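Local coordinates for DNA helicase assembly protein (Enterobacteria phage T4, PDB 1C1K) that loads the replicative helicase onto fork DNA protected by the single-stranded DNA-binding protein during phage replication, recombination and repair, at residues Ser18-Tyr23 with Gln51-Lys56; Tyr121-Lys126 with Ser144-Lys149; Asp165-Ile170 with Gln202-Val207. One frame throughout, in Å; residues are numbered along the deposited sequence.

Contact 1 (Ser18-Tyr23 with Gln51-Lys56); sequences SVYKLY and QKRRDK
Arg53 NH2 has two partners, and the same guanidinium lies against Tyr20 and Tyr23. One partner is Asp55 OD2, which receives the N-H on its syn lone pair at 2.9 Å from NH2. The other is a water that also bonds Tyr23 OH, and it lies 3.0 Å from Arg53 NH2. Arg53 NE completes the salt bridge with a nearly straight bond to Asp55 OD1. This is a side-on grip, with both carboxylate oxygens close to the guanidinium plane. Ser91 OG bonds Asp55 OD2 as well, so the carboxylate is held from beyond the pair.

Arg53 NH1 lies at the ring edge of both tyrosines. It is 3.8 Å from Tyr20 CE1, which sits over one face of the guanidinium. The Tyr20 ring stands almost upright on that plane, at 80°. Arg53 NH1 is 4.2 Å from Tyr23 CE2. A second water joins Tyr20 OH to Arg53 NH1, weakly at NH1. Bends at chi2 (-73°) and chi3 (-63°) fold the arginine chain so that its guanidinium reaches the tyrosines.

The contact joins helix 16-30 to the turn that follows helix 47-52. Lys56 NZ ties this turn together, donating to Gln51 O and to Arg53 O (2.7 Å from NZ). The bidentate bridge probably offsets the arginine charge beside the aromatic rings and restrains rotation of the guanidinium, while separate waters link it to the two phenols, the Tyr20 one weakly.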
loop_
_atom_site.group_PDB
_atom_site.type_symbol
_atom_site.label_atom_id
_atom_site.label_comp_id
_atom_site.label_asym_id
_atom_site.label_seq_id
_atom_site.Cartn_x
_atom_site.Cartn_y
_atom_site.Cartn_z
ATOM N N SER A 18 -20.890 10.871 3.228
ATOM C CA SER A 18 -20.357 9.590 3.675
ATOM C C SER A 18 -19.120 9.218 2.867
ATOM O O SER A 18 -18.180 8.622 3.407
ATOM C CB SER A 18 -21.425 8.495 3.562
ATOM O OG SER A 18 -22.498 8.761 4.458
ATOM N N VAL A 19 -19.113 9.565 1.581
ATOM C CA VAL A 19 -17.957 9.279 0.737
ATOM C C VAL A 19 -16.789 10.119 1.265
ATOM O O VAL A 19 -15.654 9.647 1.347
ATOM C CB VAL A 19 -18.232 9.638 -0.746
ATOM C CG1 VAL A 19 -16.951 9.527 -1.566
ATOM C CG2 VAL A 19 -19.282 8.703 -1.315
ATOM N N TYR A 20 -17.073 11.363 1.637
ATOM C CA TYR A 20 -16.035 12.233 2.169
ATOM C C TYR A 20 -15.470 11.641 3.462
ATOM O O TYR A 20 -14.260 11.649 3.668
ATOM C CB TYR A 20 -16.588 13.630 2.449
ATOM C CG TYR A 20 -15.694 14.455 3.363
ATOM C CD1 TYR A 20 -14.563 15.101 2.865
ATOM C CD2 TYR A 20 -15.990 14.592 4.723
ATOM C CE1 TYR A 20 -13.748 15.867 3.702
ATOM C CE2 TYR A 20 -15.188 15.350 5.561
ATOM C CZ TYR A 20 -14.071 15.986 5.044
ATOM O OH TYR A 20 -13.285 16.764 5.873
ATOM N N LYS A 21 -16.349 11.138 4.327
ATOM C CA LYS A 21 -15.929 10.537 5.594
ATOM C C LYS A 21 -15.041 9.325 5.344
ATOM O O LYS A 21 -14.043 9.117 6.045
ATOM C CB LYS A 21 -17.149 10.112 6.410
ATOM C CG LYS A 21 -17.948 11.279 6.972
ATOM C CD LYS A 21 -19.033 10.801 7.916
ATOM C CE LYS A 21 -19.844 11.971 8.440
ATOM N NZ LYS A 21 -21.151 11.531 9.014
ATOM N N LEU A 22 -15.413 8.515 4.357
ATOM C CA LEU A 22 -14.625 7.332 4.021
ATOM C C LEU A 22 -13.226 7.757 3.557
ATOM O O LEU A 22 -12.221 7.190 3.983
ATOM C CB LEU A 22 -15.319 6.523 2.921
ATOM C CG LEU A 22 -14.590 5.253 2.463
ATOM C CD1 LEU A 22 -14.690 4.176 3.543
ATOM C CD2 LEU A 22 -15.202 4.749 1.152
ATOM N N TYR A 23 -13.165 8.753 2.682
ATOM C CA TYR A 23 -11.887 9.243 2.191
ATOM C C TYR A 23 -11.018 9.743 3.343
ATOM O O TYR A 23 -9.841 9.389 3.443
ATOM C CB TYR A 23 -12.097 10.383 1.191
ATOM C CG TYR A 23 -10.886 11.277 1.033
ATOM C CD1 TYR A 23 -9.712 10.799 0.455
ATOM C CD2 TYR A 23 -10.910 12.597 1.472
ATOM C CE1 TYR A 23 -8.589 11.621 0.320
ATOM C CE2 TYR A 23 -9.798 13.423 1.342
ATOM C CZ TYR A 23 -8.644 12.928 0.767
ATOM O OH TYR A 23 -7.541 13.746 0.647
ATOM N N GLN A 51 -17.732 21.283 5.521
ATOM C CA GLN A 51 -18.401 22.411 4.889
ATOM C C GLN A 51 -17.412 23.417 4.309
ATOM O O GLN A 51 -17.711 24.101 3.330
ATOM C CB GLN A 51 -19.339 23.093 5.888
ATOM C CG GLN A 51 -20.645 22.331 6.088
ATOM C CD GLN A 51 -21.536 22.368 4.852
ATOM O OE1 GLN A 51 -21.535 23.346 4.103
ATOM N NE2 GLN A 51 -22.299 21.302 4.637
ATOM N N LYS A 52 -16.228 23.498 4.902
ATOM C CA LYS A 52 -15.206 24.414 4.416
ATOM C C LYS A 52 -14.600 23.946 3.088
ATOM O O LYS A 52 -13.990 24.736 2.374
ATOM C CB LYS A 52 -14.089 24.567 5.456
ATOM C CG LYS A 52 -14.134 25.882 6.220
ATOM C CD LYS A 52 -13.298 25.818 7.490
ATOM C CE LYS A 52 -13.752 26.856 8.508
ATOM N NZ LYS A 52 -15.241 26.906 8.654
ATOM N N ARG A 53 -14.765 22.664 2.766
ATOM C CA ARG A 53 -14.223 22.106 1.522
ATOM C C ARG A 53 -14.781 22.822 0.296
ATOM O O ARG A 53 -15.976 23.091 0.220
ATOM C CB ARG A 53 -14.565 20.616 1.403
ATOM C CG ARG A 53 -14.009 19.721 2.511
ATOM C CD ARG A 53 -12.513 19.524 2.383
ATOM N NE ARG A 53 -12.122 18.841 1.148
ATOM C CZ ARG A 53 -11.230 17.858 1.093
ATOM N NH1 ARG A 53 -10.632 17.434 2.202
ATOM N NH2 ARG A 53 -10.920 17.306 -0.070
ATOM N N ARG A 54 -13.913 23.110 -0.668
ATOM C CA ARG A 54 -14.322 23.771 -1.906
ATOM C C ARG A 54 -14.593 22.740 -3.004
ATOM O O ARG A 54 -14.942 23.098 -4.132
ATOM C CB ARG A 54 -13.221 24.720 -2.387
ATOM C CG ARG A 54 -12.697 25.689 -1.336
ATOM C CD ARG A 54 -11.603 26.568 -1.943
ATOM N NE ARG A 54 -10.525 26.894 -1.008
ATOM C CZ ARG A 54 -9.334 26.299 -0.995
ATOM N NH1 ARG A 54 -9.051 25.337 -1.865
ATOM N NH2 ARG A 54 -8.415 26.685 -0.124
ATOM N N ASP A 55 -14.436 21.462 -2.669
ATOM C CA ASP A 55 -14.624 20.382 -3.635
ATOM C C ASP A 55 -15.672 19.348 -3.216
ATOM O O ASP A 55 -15.546 18.167 -3.535
ATOM C CB ASP A 55 -13.286 19.666 -3.865
ATOM C CG ASP A 55 -12.745 19.004 -2.591
ATOM O OD1 ASP A 55 -13.310 19.229 -1.498
ATOM O OD2 ASP A 55 -11.750 18.249 -2.677
ATOM N N LYS A 56 -16.713 19.777 -2.518
ATOM C CA LYS A 56 -17.729 18.824 -2.086
ATOM C C LYS A 56 -18.380 18.073 -3.249
ATOM O O LYS A 56 -18.851 16.952 -3.081
ATOM C CB LYS A 56 -18.777 19.539 -1.229
ATOM C CG LYS A 56 -18.167 20.060 0.078
ATOM C CD LYS A 56 -19.207 20.610 1.065
ATOM C CE LYS A 56 -19.657 22.009 0.677
ATOM N NZ LYS A 56 -18.597 23.025 0.908
HETATM O O HOH W 1 -10.795 17.654 5.516
HETATM O O HOH W 2 -8.178 16.157 -0.131
#

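Contact 2 (Tyr121-Lys126 with Ser144-Lys149)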
loop_
_atom_site.group_PDB
_atom_site.type_symbol
_atom_site.label_atom_id
_atom_site.label_comp_id
_atom_site.label_asym_id
_atom_site.label_seq_id
_atom_site.Cartn_x
_atom_site.Cartn_y
_atom_site.Cartn_z
ATOM N N TYR A 121 15.914 -11.056 -7.634
ATOM C CA TYR A 121 16.975 -12.053 -7.720
ATOM C C TYR A 121 18.048 -11.671 -8.741
ATOM O O TYR A 121 19.235 -11.670 -8.428
ATOM C CB TYR A 121 16.391 -13.422 -8.075
ATOM C CG TYR A 121 17.444 -14.493 -8.269
ATOM C CD1 TYR A 121 17.918 -15.241 -7.189
ATOM C CD2 TYR A 121 17.978 -14.749 -9.534
ATOM C CE1 TYR A 121 18.903 -16.220 -7.367
ATOM C CE2 TYR A 121 18.959 -15.723 -9.722
ATOM C CZ TYR A 121 19.416 -16.453 -8.638
ATOM O OH TYR A 121 20.381 -17.426 -8.834
ATOM N N TYR A 122 17.639 -11.338 -9.958
ATOM C CA TYR A 122 18.607 -10.974 -10.981
ATOM C C TYR A 122 19.347 -9.690 -10.619
ATOM O O TYR A 122 20.519 -9.526 -10.961
ATOM C CB TYR A 122 17.910 -10.861 -12.342
ATOM C CG TYR A 122 17.416 -12.206 -12.832
ATOM C CD1 TYR A 122 16.076 -12.410 -13.144
ATOM C CD2 TYR A 122 18.284 -13.294 -12.919
ATOM C CE1 TYR A 122 15.609 -13.666 -13.524
ATOM C CE2 TYR A 122 17.830 -14.554 -13.298
ATOM C CZ TYR A 122 16.489 -14.733 -13.597
ATOM O OH TYR A 122 16.032 -15.980 -13.956
ATOM N N PHE A 123 18.677 -8.792 -9.905
ATOM C CA PHE A 123 19.316 -7.548 -9.485
ATOM C C PHE A 123 20.401 -7.887 -8.458
ATOM O O PHE A 123 21.472 -7.273 -8.434
ATOM C CB PHE A 123 18.293 -6.606 -8.841
ATOM C CG PHE A 123 18.912 -5.416 -8.160
ATOM C CD1 PHE A 123 19.258 -4.279 -8.887
ATOM C CD2 PHE A 123 19.157 -5.430 -6.789
ATOM C CE1 PHE A 123 19.836 -3.181 -8.259
ATOM C CE2 PHE A 123 19.734 -4.335 -6.154
ATOM C CZ PHE A 123 20.074 -3.210 -6.890
ATOM N N SER A 124 20.112 -8.872 -7.612
ATOM C CA SER A 124 21.052 -9.279 -6.582
ATOM C C SER A 124 22.351 -9.781 -7.211
ATOM O O SER A 124 23.428 -9.631 -6.632
ATOM C CB SER A 124 20.420 -10.349 -5.690
ATOM O OG SER A 124 20.576 -11.647 -6.221
ATOM N N LYS A 125 22.249 -10.363 -8.401
ATOM C CA LYS A 125 23.431 -10.860 -9.103
ATOM C C LYS A 125 24.192 -9.692 -9.724
ATOM O O LYS A 125 25.423 -9.675 -9.750
ATOM C CB LYS A 125 23.022 -11.857 -10.194
ATOM C CG LYS A 125 22.385 -13.130 -9.660
ATOM C CD LYS A 125 23.250 -13.776 -8.593
ATOM C CE LYS A 125 22.733 -15.149 -8.207
ATOM N NZ LYS A 125 23.801 -15.996 -7.588
ATOM N N LYS A 126 23.452 -8.706 -10.213
ATOM C CA LYS A 126 24.064 -7.537 -10.827
ATOM C C LYS A 126 24.902 -6.756 -9.819
ATOM O O LYS A 126 25.974 -6.245 -10.155
ATOM C CB LYS A 126 22.986 -6.629 -11.422
ATOM C CG LYS A 126 23.538 -5.433 -12.186
ATOM C CD LYS A 126 22.470 -4.782 -13.051
ATOM C CE LYS A 126 22.637 -5.161 -14.513
ATOM N NZ LYS A 126 22.456 -3.992 -15.423
ATOM N N SER A 144 19.836 2.555 4.598
ATOM C CA SER A 144 18.838 2.000 3.699
ATOM C C SER A 144 19.105 0.517 3.461
ATOM O O SER A 144 19.810 -0.129 4.238
ATOM C CB SER A 144 18.880 2.757 2.368
ATOM O OG SER A 144 17.795 2.406 1.525
ATOM N N SER A 145 18.528 -0.012 2.388
ATOM C CA SER A 145 18.706 -1.407 2.008
ATOM C C SER A 145 18.406 -1.511 0.527
ATOM O O SER A 145 17.754 -0.631 -0.043
ATOM C CB SER A 145 17.755 -2.325 2.791
ATOM O OG SER A 145 16.394 -2.029 2.509
ATOM N N TYR A 146 18.882 -2.575 -0.107
ATOM C CA TYR A 146 18.614 -2.746 -1.522
ATOM C C TYR A 146 17.114 -2.907 -1.743
ATOM O O TYR A 146 16.551 -2.312 -2.665
ATOM C CB TYR A 146 19.348 -3.973 -2.055
ATOM C CG TYR A 146 20.812 -3.736 -2.348
ATOM C CD1 TYR A 146 21.793 -4.533 -1.760
ATOM C CD2 TYR A 146 21.213 -2.737 -3.238
ATOM C CE1 TYR A 146 23.146 -4.345 -2.055
ATOM C CE2 TYR A 146 22.559 -2.539 -3.540
ATOM C CZ TYR A 146 23.516 -3.349 -2.945
ATOM O OH TYR A 146 24.846 -3.167 -3.244
ATOM N N ILE A 147 16.451 -3.692 -0.895
ATOM C CA ILE A 147 15.021 -3.899 -1.082
ATOM C C ILE A 147 14.235 -2.594 -0.970
ATOM O O ILE A 147 13.284 -2.371 -1.728
ATOM C CB ILE A 147 14.466 -4.991 -0.109
ATOM C CG1 ILE A 147 13.120 -5.508 -0.635
ATOM C CG2 ILE A 147 14.342 -4.447 1.314
ATOM C CD1 ILE A 147 13.211 -6.235 -1.975
ATOM N N PHE A 148 14.622 -1.719 -0.046
ATOM C CA PHE A 148 13.928 -0.442 0.072
ATOM C C PHE A 148 14.214 0.400 -1.169
ATOM O O PHE A 148 13.327 1.064 -1.697
ATOM C CB PHE A 148 14.388 0.317 1.317
ATOM C CG PHE A 148 13.759 1.684 1.463
ATOM C CD1 PHE A 148 12.406 1.878 1.191
ATOM C CD2 PHE A 148 14.520 2.776 1.867
ATOM C CE1 PHE A 148 11.825 3.139 1.318
ATOM C CE2 PHE A 148 13.946 4.041 1.997
ATOM C CZ PHE A 148 12.592 4.219 1.720
ATOM N N LYS A 149 15.460 0.366 -1.640
ATOM C CA LYS A 149 15.852 1.131 -2.821
ATOM C C LYS A 149 15.054 0.688 -4.037
ATOM O O LYS A 149 14.693 1.512 -4.881
ATOM C CB LYS A 149 17.352 0.960 -3.102
ATOM C CG LYS A 149 18.249 1.852 -2.265
ATOM C CD LYS A 149 19.720 1.562 -2.527
ATOM C CE LYS A 149 20.623 2.289 -1.542
ATOM N NZ LYS A 149 20.317 3.736 -1.451
#
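Phe123 points the edge of its ring at the face of Tyr146. The two rings form an offset edge-to-face pair. Their planes are 72° apart, and their centroids are separated by 5.6 Å. The closest approach is Phe123 CE2 to Tyr146 CD2, at 3.6 Å. Phe123 CZ follows at 3.9 Å from the same Tyr146 CD2. The approach is displaced toward the CG-CD2 rim of the tyrosine, and Phe123 CE2 comes obliquely to that ring, not over its centre. Tyr146 CD2 lies near the plane of the phenylalanine ring. The base of the tyrosine takes part too, since Tyr146 CB is 4.1 Å from Phe123 CE2.

With CG anti to the backbone N (chi1 169°), Phe123 carries its ring edge out to Tyr146, whose CG is anti to the carbonyl carbon (chi1 -80°).

The pair joins the last turn of helix 109-126 to the first turn of helix 146-152, in the C-terminal part of this mainly alpha-helical loader. A long loop without helix or strand separates the two helices in the chain. Ile135, from that loop, touches Tyr146 and Ser124 and forms a backbone bond with Ile147.

Ser145 is the N-cap of the second helix. Its OG accepts from Phe148 N at 3.1 Å, and it also bonds His174 NE2. This cap closes the helix start directly before Tyr146. On the other helix, Ser124 OG donates to Tyr121 O in the carbonyl plane, on a lone pair, with 2.6 Å between the oxygens. Tyr121 O accepts from Lys125 N as well.

Contact 3 (Asp165-Ile170 with Gln202-Val207)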
loop_
_atom_site.group_PDB
_atom_site.type_symbol
_atom_site.label_atom_id
_atom_site.label_comp_id
_atom_site.label_asym_id
_atom_site.label_seq_id
_atom_site.Cartn_x
_atom_site.Cartn_y
_atom_site.Cartn_z
ATOM N N ASP A 165 7.734 -8.871 3.509
ATOM C CA ASP A 165 7.774 -8.558 4.932
ATOM C C ASP A 165 7.049 -9.588 5.798
ATOM O O ASP A 165 7.463 -9.852 6.933
ATOM C CB ASP A 165 7.160 -7.181 5.180
ATOM C CG ASP A 165 7.060 -6.847 6.658
ATOM O OD1 ASP A 165 8.084 -6.416 7.228
ATOM O OD2 ASP A 165 5.963 -7.014 7.244
ATOM N N SER A 166 5.978 -10.173 5.264
ATOM C CA SER A 166 5.194 -11.145 6.018
ATOM C C SER A 166 6.010 -12.310 6.568
ATOM O O SER A 166 5.688 -12.838 7.630
ATOM C CB SER A 166 4.009 -11.654 5.179
ATOM O OG SER A 166 4.381 -12.627 4.222
ATOM N N PHE A 167 7.067 -12.709 5.866
ATOM C CA PHE A 167 7.898 -13.808 6.363
ATOM C C PHE A 167 9.354 -13.411 6.587
ATOM O O PHE A 167 10.121 -14.194 7.141
ATOM C CB PHE A 167 7.816 -15.034 5.436
ATOM C CG PHE A 167 8.217 -14.760 4.015
ATOM C CD1 PHE A 167 9.523 -14.976 3.594
ATOM C CD2 PHE A 167 7.287 -14.281 3.097
ATOM C CE1 PHE A 167 9.902 -14.717 2.279
ATOM C CE2 PHE A 167 7.654 -14.017 1.774
ATOM C CZ PHE A 167 8.968 -14.234 1.365
ATOM N N LEU A 168 9.733 -12.200 6.178
ATOM C CA LEU A 168 11.109 -11.731 6.359
ATOM C C LEU A 168 11.260 -10.640 7.422
ATOM O O LEU A 168 12.380 -10.275 7.784
ATOM C CB LEU A 168 11.687 -11.237 5.028
ATOM C CG LEU A 168 11.816 -12.268 3.897
ATOM C CD1 LEU A 168 12.399 -11.596 2.665
ATOM C CD2 LEU A 168 12.699 -13.433 4.345
ATOM N N ASN A 169 10.140 -10.100 7.904
ATOM C CA ASN A 169 10.165 -9.074 8.951
ATOM C C ASN A 169 11.038 -7.854 8.614
ATOM O O ASN A 169 11.755 -7.338 9.470
ATOM C CB ASN A 169 10.652 -9.712 10.265
ATOM C CG ASN A 169 10.460 -8.803 11.472
ATOM O OD1 ASN A 169 11.274 -8.806 12.405
ATOM N ND2 ASN A 169 9.386 -8.025 11.464
ATOM N N ILE A 170 10.953 -7.384 7.376
ATOM C CA ILE A 170 11.743 -6.246 6.910
ATOM C C ILE A 170 11.399 -4.888 7.518
ATOM O O ILE A 170 12.282 -4.141 7.944
ATOM C CB ILE A 170 11.628 -6.092 5.374
ATOM C CG1 ILE A 170 12.171 -7.337 4.669
ATOM C CG2 ILE A 170 12.376 -4.857 4.918
ATOM C CD1 ILE A 170 11.634 -7.506 3.245
ATOM N N GLN A 202 2.784 -18.022 5.089
ATOM C CA GLN A 202 3.290 -19.294 4.595
ATOM C C GLN A 202 3.167 -19.410 3.081
ATOM O O GLN A 202 4.096 -19.844 2.409
ATOM C CB GLN A 202 2.550 -20.454 5.270
ATOM C CG GLN A 202 3.162 -21.821 5.009
ATOM C CD GLN A 202 4.643 -21.883 5.345
ATOM O OE1 GLN A 202 5.431 -22.472 4.606
ATOM N NE2 GLN A 202 5.026 -21.277 6.466
ATOM N N LYS A 203 2.016 -19.018 2.547
ATOM C CA LYS A 203 1.790 -19.082 1.112
ATOM C C LYS A 203 2.727 -18.132 0.375
ATOM O O LYS A 203 3.267 -18.481 -0.667
ATOM C CB LYS A 203 0.329 -18.746 0.795
ATOM C CG LYS A 203 -0.659 -19.834 1.233
ATOM C CD LYS A 203 -2.085 -19.473 0.844
ATOM C CE LYS A 203 -3.057 -20.572 1.248
ATOM N NZ LYS A 203 -4.481 -20.130 1.149
ATOM N N ALA A 204 2.919 -16.932 0.916
ATOM C CA ALA A 204 3.813 -15.955 0.295
ATOM C C ALA A 204 5.237 -16.516 0.310
ATOM O O ALA A 204 5.980 -16.390 -0.666
ATOM C CB ALA A 204 3.755 -14.635 1.058
ATOM N N LYS A 205 5.609 -17.146 1.422
ATOM C CA LYS A 205 6.932 -17.754 1.562
ATOM C C LYS A 205 7.137 -18.861 0.526
ATOM O O LYS A 205 8.188 -18.931 -0.112
ATOM C CB LYS A 205 7.097 -18.343 2.964
ATOM C CG LYS A 205 8.511 -18.811 3.276
ATOM C CD LYS A 205 8.602 -19.297 4.712
ATOM C CE LYS A 205 10.041 -19.573 5.121
ATOM N NZ LYS A 205 10.592 -20.766 4.421
ATOM N N ASN A 206 6.132 -19.725 0.371
ATOM C CA ASN A 206 6.191 -20.828 -0.589
ATOM C C ASN A 206 6.429 -20.293 -1.997
ATOM O O ASN A 206 7.272 -20.806 -2.734
ATOM C CB ASN A 206 4.885 -21.630 -0.579
ATOM C CG ASN A 206 4.694 -22.439 0.698
ATOM O OD1 ASN A 206 5.612 -22.585 1.503
ATOM N ND2 ASN A 206 3.494 -22.971 0.882
ATOM N N VAL A 207 5.682 -19.257 -2.371
ATOM C CA VAL A 207 5.827 -18.658 -3.695
ATOM C C VAL A 207 7.245 -18.113 -3.862
ATOM O O VAL A 207 7.875 -18.300 -4.904
ATOM C CB VAL A 207 4.804 -17.519 -3.906
ATOM C CG1 VAL A 207 5.059 -16.820 -5.234
ATOM C CG2 VAL A 207 3.385 -18.085 -3.875
#
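Phe167 lays one ring face over the backbone of Lys205 in a CH-pi contact. Lys205 CA sits 3.8 Å from the centroid of the Phe167 ring. It lies only 13° off the ring normal, almost directly over the centre.

Van der Waals contacts extend this on both sides of the CA. The ring also lies against the Ala204-Lys205 peptide, with Phe167 CD2 3.7 Å from Lys205 N. Along the lysine side chain, Lys205 CB is 3.9 Å from Phe167 CG, and Lys205 CG reaches Phe167 CD1. Phe167 CE2 is 4.0 Å from Ala204 CB. That methyl group also meets Ser166 OG at 3.8 Å. Phe208 meets the Phe167 ring at an inclined angle.

Polar bonds lie around this contact. Ser166 OG bonds Leu163 O in its own helix, while Ser166 O bonds Ser201 OG. The second bond links the end of helix 158-168 to the start of helix 201-216.

CG of Phe167 sits between the backbone N and the carbonyl carbon (chi1 58°), which turns the ring face to helix 201-216. The small side chain of Ala204 probably lets the ring lie close to the helix backbone. The fit probably rests mainly on shape and dispersion, with the lysine contributing its backbone and first methylenes.

In the fold
The three contacts follow one another along the chain. Contact 1 lies in the N-terminal part of the loader, and contacts 2 and 3 share the C-terminal part. Contact 1 is on the opposite side of the chain's centre from the others. Its centre is about 41 Å from that of contact 2 and about 38 Å from that of contact 3, with nearest atoms about 22 and 23 Å apart, consistent with the two-domain fold. Contacts 2 and 3 are neighbours, with centres about 17 Å apart. They meet where Ile147 CG2 packs 4.1 Å from Ile170 CG2. A bound iridium ion lies about 10 Å from the Ala204 side chain, too far for coordination, and is probably a heavy-atom additive.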